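Side-chain contacts in acyl-coenzyme A oxidase acox-1.1 (Caenorhabditis elegans, PDB 5K3H), which catalyses the FAD-dependent desaturation of acyl-CoA to trans-2-enoyl-CoA, reducing oxygen to hydrogen peroxide, in the first step of peroxisomal beta-oxidation: residues P55-S60 against T80-R85; M73-K78 against E104-E109. One frame throughout, in Å; residues are numbered along the deposited sequence.

Contact 1 (P55-S60 against T80-R85); sequences PELHDS and TVLTQR
Val81 and Leu57 meet where the chain between two helices turns back over helix 68-85. The valine points toward the loop, and with CG1 anti to its backbone N (chi1 -180°) that methyl is the branch presented to the leucine: Leu57 CD2 lies 3.7 Å from Val81 CG1. One residue further on, Leu82 brings its CD2 to the same leucine methyl, 3.8 Å from Leu57 CD2. A single delta methyl thus rests against two successive helix residues, while Leu82 continues on to Leu101 and Val105 of helix 97-105, and Leu57 also reaches Val105. A helical turn beyond Val81, Arg85 carries the polar margin of the contact. Its chain bends at chi2 and chi3 and lies roughly perpendicular to that of Glu56, bringing Arg85 NH1 to 3.3 Å from Glu56 OE2. The N-H points almost straight at the oxygen (178°), but the length makes this a weak hydrogen bond within a salt bridge. The carboxylate comes to the guanidinium edge, its plane turned 37° from that of the arginine, and Arg85 NE has a second acidic partner in Glu88. An apolar centre bordered by an ion pair is the pattern here: Glu56, from a short 3-10 segment, and Leu57 just after it meet the C-terminal end of helix 68-85 in the all-helical N-terminal region of an acyl-CoA oxidase.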
loop_
_atom_site.group_PDB
_atom_site.type_symbol
_atom_site.label_atom_id
_atom_site.label_comp_id
_atom_site.label_asym_id
_atom_site.label_seq_id
_atom_site.Cartn_x
_atom_site.Cartn_y
_atom_site.Cartn_z
ATOM N N PRO B 55 18.269 -8.434 -28.785
ATOM C CA PRO B 55 18.527 -8.822 -27.394
ATOM C C PRO B 55 19.341 -7.799 -26.615
ATOM O O PRO B 55 19.288 -7.802 -25.376
ATOM C CB PRO B 55 19.272 -10.158 -27.535
ATOM C CG PRO B 55 19.851 -10.133 -28.929
ATOM C CD PRO B 55 18.837 -9.388 -29.750
ATOM N N GLU B 56 20.077 -6.910 -27.292
ATOM C CA GLU B 56 20.809 -5.861 -26.585
ATOM C C GLU B 56 19.865 -4.878 -25.896
ATOM O O GLU B 56 20.294 -4.126 -25.004
ATOM C CB GLU B 56 21.757 -5.125 -27.547
ATOM C CG GLU B 56 21.259 -4.980 -29.016
ATOM C CD GLU B 56 21.437 -6.250 -29.866
ATOM O OE1 GLU B 56 22.088 -7.186 -29.371
ATOM O OE2 GLU B 56 20.930 -6.321 -31.018
ATOM N N LEU B 57 18.590 -4.877 -26.273
ATOM C CA LEU B 57 17.595 -4.035 -25.632
ATOM C C LEU B 57 16.801 -4.774 -24.557
ATOM O O LEU B 57 15.762 -4.268 -24.122
ATOM C CB LEU B 57 16.652 -3.435 -26.678
ATOM C CG LEU B 57 17.216 -2.293 -27.522
ATOM C CD1 LEU B 57 16.255 -1.897 -28.597
ATOM C CD2 LEU B 57 17.508 -1.103 -26.637
ATOM N N HIS B 58 17.219 -5.978 -24.169
ATOM C CA HIS B 58 16.516 -6.732 -23.137
ATOM C C HIS B 58 17.140 -6.523 -21.761
ATOM O O HIS B 58 18.312 -6.152 -21.632
ATOM C CB HIS B 58 16.504 -8.225 -23.470
ATOM C CG HIS B 58 15.812 -8.549 -24.756
ATOM N ND1 HIS B 58 15.802 -9.818 -25.294
ATOM C CD2 HIS B 58 15.070 -7.780 -25.588
ATOM C CE1 HIS B 58 15.105 -9.808 -26.416
ATOM N NE2 HIS B 58 14.651 -8.585 -26.617
ATOM N N ASP B 59 16.333 -6.760 -20.721
ATOM C CA ASP B 59 16.877 -6.791 -19.373
ATOM C C ASP B 59 17.958 -7.859 -19.321
ATOM O O ASP B 59 17.714 -9.009 -19.697
ATOM C CB ASP B 59 15.790 -7.135 -18.351
ATOM C CG ASP B 59 14.652 -6.128 -18.310
ATOM O OD1 ASP B 59 14.816 -4.986 -18.784
ATOM O OD2 ASP B 59 13.565 -6.506 -17.821
ATOM N N SER B 60 19.153 -7.484 -18.844
ATOM C CA SER B 60 20.243 -8.458 -18.766
ATOM C C SER B 60 19.959 -9.521 -17.713
ATOM O O SER B 60 20.411 -10.661 -17.856
ATOM C CB SER B 60 21.581 -7.771 -18.481
ATOM O OG SER B 60 21.530 -6.981 -17.299
ATOM N N THR B 80 21.449 4.320 -24.005
ATOM C CA THR B 80 22.338 4.677 -25.109
ATOM C C THR B 80 22.043 3.839 -26.352
ATOM O O THR B 80 22.061 4.362 -27.476
ATOM C CB THR B 80 23.807 4.540 -24.699
ATOM O OG1 THR B 80 24.068 3.196 -24.306
ATOM C CG2 THR B 80 24.175 5.486 -23.568
ATOM N N VAL B 81 21.762 2.543 -26.181
ATOM C CA VAL B 81 21.380 1.732 -27.337
ATOM C C VAL B 81 20.105 2.266 -27.980
ATOM O O VAL B 81 19.989 2.303 -29.210
ATOM C CB VAL B 81 21.227 0.260 -26.931
ATOM C CG1 VAL B 81 20.832 -0.568 -28.139
ATOM C CG2 VAL B 81 22.514 -0.245 -26.310
ATOM N N LEU B 82 19.131 2.702 -27.164
ATOM C CA LEU B 82 17.898 3.275 -27.712
ATOM C C LEU B 82 18.182 4.478 -28.605
ATOM O O LEU B 82 17.752 4.512 -29.759
ATOM C CB LEU B 82 16.938 3.693 -26.595
ATOM C CG LEU B 82 15.967 2.678 -25.980
ATOM C CD1 LEU B 82 15.061 3.399 -24.944
ATOM C CD2 LEU B 82 15.142 1.904 -27.021
ATOM N N THR B 83 18.962 5.447 -28.116
ATOM C CA THR B 83 19.215 6.649 -28.909
ATOM C C THR B 83 19.865 6.302 -30.243
ATOM O O THR B 83 19.707 7.031 -31.226
ATOM C CB THR B 83 20.137 7.607 -28.152
ATOM O OG1 THR B 83 21.379 6.947 -27.926
ATOM C CG2 THR B 83 19.583 7.957 -26.800
ATOM N N GLN B 84 20.595 5.188 -30.282
ATOM C CA GLN B 84 21.295 4.713 -31.469
ATOM C C GLN B 84 20.370 3.963 -32.431
ATOM O O GLN B 84 20.366 4.242 -33.636
ATOM C CB GLN B 84 22.480 3.855 -31.019
ATOM C CG GLN B 84 23.115 2.969 -32.075
ATOM C CD GLN B 84 24.166 2.028 -31.474
ATOM O OE1 GLN B 84 24.308 1.928 -30.240
ATOM N NE2 GLN B 84 24.886 1.309 -32.347
ATOM N N ARG B 85 19.576 3.009 -31.934
ATOM C CA ARG B 85 18.759 2.166 -32.807
ATOM C C ARG B 85 17.298 2.610 -32.896
ATOM O O ARG B 85 16.526 1.985 -33.633
ATOM C CB ARG B 85 18.793 0.714 -32.332
ATOM C CG ARG B 85 20.144 0.256 -31.821
ATOM C CD ARG B 85 20.914 -0.465 -32.890
ATOM N NE ARG B 85 20.127 -1.539 -33.483
ATOM C CZ ARG B 85 20.154 -2.797 -33.057
ATOM N NH1 ARG B 85 20.906 -3.129 -32.010
ATOM N NH2 ARG B 85 19.404 -3.713 -33.660
#

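Contact 2 (M73-K78 against E104-E109); sequences MESARK and EVLGIE
Lys78 and Val105 supply the direct polar bond between these segments. Lys78 NZ donates to Val105 O at 2.9 Å, sitting close to the line extended from C through O (C=O...N angle 164°). The lysine chain bends at chi3 (-81°), which turns CE and the ammonium back to this carbonyl near the C-terminal end of helix 97-105. The same nitrogen forms a salt bridge with Asp59, so this buried charge has both an acidic partner and a backbone acceptor; the carboxylate probably favours the charged form of the amine.

A second polar link is indirect. One water accepts from Ser75 OG at 2.7 Å and donates to Leu106 O, also at 2.7 Å, bridging the serine hydroxyl to the next carbonyl along the chain.

Van der Waals packing fills in beside these bonds. The side chains of Lys78 and Val105 run antiparallel alongside each other, and Val105 CG1 lies 4.0 Å from both CB and CD of the lysine. Leu106 adds its CD2 methyl, 4.2 Å from Lys78 CB; the same methyl rests near a carbonyl oxygen, 4.0 Å from Ser75 O. The aliphatic part of the lysine therefore packs as a hydrophobic side chain while its tip is polar.

Around this buried junction, Leu106 also packs on Leu79 and Leu82 further along helix 68-85, and Val105 reaches Leu51 of helix 38-52. Past Gly107 with its positive phi, Glu109 bonds through its backbone to Ile247; its side chain touches Glu422 of helix 420-428, while its carboxylate is held by Lys71 and Tyr419.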
loop_
_atom_site.group_PDB
_atom_site.type_symbol
_atom_site.label_atom_id
_atom_site.label_comp_id
_atom_site.label_asym_id
_atom_site.label_seq_id
_atom_site.Cartn_x
_atom_site.Cartn_y
_atom_site.Cartn_z
ATOM N N MET B 73 23.122 1.507 -13.821
ATOM C CA MET B 73 24.035 1.142 -14.912
ATOM C C MET B 73 23.289 0.495 -16.084
ATOM O O MET B 73 23.486 0.868 -17.247
ATOM C CB MET B 73 25.128 0.203 -14.397
ATOM C CG MET B 73 26.336 0.923 -13.803
ATOM S SD MET B 73 27.222 2.025 -14.936
ATOM C CE MET B 73 28.215 0.840 -15.858
ATOM N N GLU B 74 22.457 -0.506 -15.796
ATOM C CA GLU B 74 21.696 -1.178 -16.841
ATOM C C GLU B 74 20.786 -0.197 -17.575
ATOM O O GLU B 74 20.678 -0.231 -18.805
ATOM C CB GLU B 74 20.879 -2.309 -16.204
ATOM C CG GLU B 74 19.880 -3.008 -17.112
ATOM C CD GLU B 74 20.572 -4.008 -18.028
ATOM O OE1 GLU B 74 21.804 -4.142 -17.940
ATOM O OE2 GLU B 74 19.901 -4.667 -18.835
ATOM N N SER B 75 20.125 0.690 -16.834
ATOM C CA SER B 75 19.213 1.645 -17.448
ATOM C C SER B 75 19.963 2.590 -18.387
ATOM O O SER B 75 19.454 2.950 -19.455
ATOM C CB SER B 75 18.458 2.403 -16.336
ATOM O OG SER B 75 17.458 3.285 -16.829
ATOM N N ALA B 76 21.168 3.028 -17.985
ATOM C CA ALA B 76 21.994 3.873 -18.852
ATOM C C ALA B 76 22.482 3.100 -20.074
ATOM O O ALA B 76 22.499 3.632 -21.192
ATOM C CB ALA B 76 23.178 4.440 -18.063
ATOM N N ARG B 77 22.889 1.844 -19.875
ATOM C CA ARG B 77 23.249 0.973 -20.989
ATOM C C ARG B 77 22.160 0.946 -22.061
ATOM O O ARG B 77 22.401 1.315 -23.218
ATOM C CB ARG B 77 23.521 -0.435 -20.460
ATOM C CG ARG B 77 24.153 -1.373 -21.471
ATOM C CD ARG B 77 24.234 -2.802 -20.936
ATOM N NE ARG B 77 22.934 -3.436 -20.758
ATOM C CZ ARG B 77 22.162 -3.850 -21.766
ATOM N NH1 ARG B 77 22.544 -3.685 -23.027
ATOM N NH2 ARG B 77 20.991 -4.419 -21.517
ATOM N N LYS B 78 20.942 0.522 -21.680
ATOM C CA LYS B 78 19.831 0.426 -22.634
ATOM C C LYS B 78 19.478 1.777 -23.226
ATOM O O LYS B 78 19.108 1.869 -24.406
ATOM C CB LYS B 78 18.602 -0.176 -21.954
ATOM C CG LYS B 78 18.828 -1.589 -21.513
ATOM C CD LYS B 78 17.545 -2.284 -21.155
ATOM C CE LYS B 78 17.136 -1.879 -19.750
ATOM N NZ LYS B 78 16.138 -2.823 -19.186
ATOM N N GLU B 104 8.539 -1.157 -22.683
ATOM C CA GLU B 104 9.172 -2.442 -22.986
ATOM C C GLU B 104 10.629 -2.457 -22.541
ATOM O O GLU B 104 11.086 -3.392 -21.870
ATOM C CB GLU B 104 9.111 -2.725 -24.494
ATOM C CG GLU B 104 7.782 -3.204 -25.047
ATOM C CD GLU B 104 7.744 -4.710 -25.297
ATOM O OE1 GLU B 104 8.801 -5.384 -25.227
ATOM O OE2 GLU B 104 6.626 -5.231 -25.504
ATOM N N VAL B 105 11.384 -1.437 -22.934
ATOM C CA VAL B 105 12.832 -1.443 -22.745
ATOM C C VAL B 105 13.209 -0.914 -21.368
ATOM O O VAL B 105 13.899 -1.596 -20.609
ATOM C CB VAL B 105 13.512 -0.657 -23.900
ATOM C CG1 VAL B 105 15.004 -0.447 -23.673
ATOM C CG2 VAL B 105 13.330 -1.411 -25.203
ATOM N N LEU B 106 12.703 0.254 -20.980
ATOM C CA LEU B 106 13.178 0.887 -19.755
ATOM C C LEU B 106 12.346 0.532 -18.525
ATOM O O LEU B 106 12.886 0.524 -17.414
ATOM C CB LEU B 106 13.239 2.413 -19.948
ATOM C CG LEU B 106 14.227 2.935 -21.036
ATOM C CD1 LEU B 106 14.109 4.432 -21.305
ATOM C CD2 LEU B 106 15.695 2.572 -20.723
ATOM N N GLY B 107 11.059 0.190 -18.697
ATOM C CA GLY B 107 10.241 -0.244 -17.582
ATOM C C GLY B 107 9.661 0.908 -16.783
ATOM O O GLY B 107 9.541 2.034 -17.258
ATOM N N ILE B 108 9.261 0.601 -15.552
ATOM C CA ILE B 108 8.587 1.583 -14.696
ATOM C C ILE B 108 9.462 2.130 -13.565
ATOM O O ILE B 108 9.057 3.117 -12.923
ATOM C CB ILE B 108 7.266 1.023 -14.121
ATOM C CG1 ILE B 108 7.500 -0.212 -13.237
ATOM C CG2 ILE B 108 6.293 0.731 -15.246
ATOM C CD1 ILE B 108 6.254 -0.667 -12.487
ATOM N N GLU B 109 10.635 1.537 -13.294
ATOM C CA GLU B 109 11.425 1.959 -12.142
ATOM C C GLU B 109 12.256 3.219 -12.393
ATOM O O GLU B 109 12.895 3.701 -11.447
ATOM C CB GLU B 109 12.328 0.821 -11.671
ATOM C CG GLU B 109 11.552 -0.462 -11.330
ATOM C CD GLU B 109 12.374 -1.516 -10.588
ATOM O OE1 GLU B 109 13.312 -1.117 -9.863
ATOM O OE2 GLU B 109 12.083 -2.731 -10.720
HETATM O O HOH W 1 15.240 1.792 -17.107
#

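Contacts 1 and 2 illustrate how one helix can serve two neighbours: both use helix 68-85, with their centres about 9 Å apart. Their segments alternate along the sequence, in the order 55-60, 73-78, 80-85, 104-109, and the pairings are crossed: the loop before the helix packs on its C-terminal end, and 104-109 on its preceding turns. Asp59 of the first loop joins the contacts directly, its OD1 lying 2.6 Å from Lys78 NZ in a salt bridge. All four segments lie in the N-terminal helical region of the acyl-CoA oxidase, and residues of both contacts pack against Tyr661 of the second subunit, placing this helix at the dimer interface.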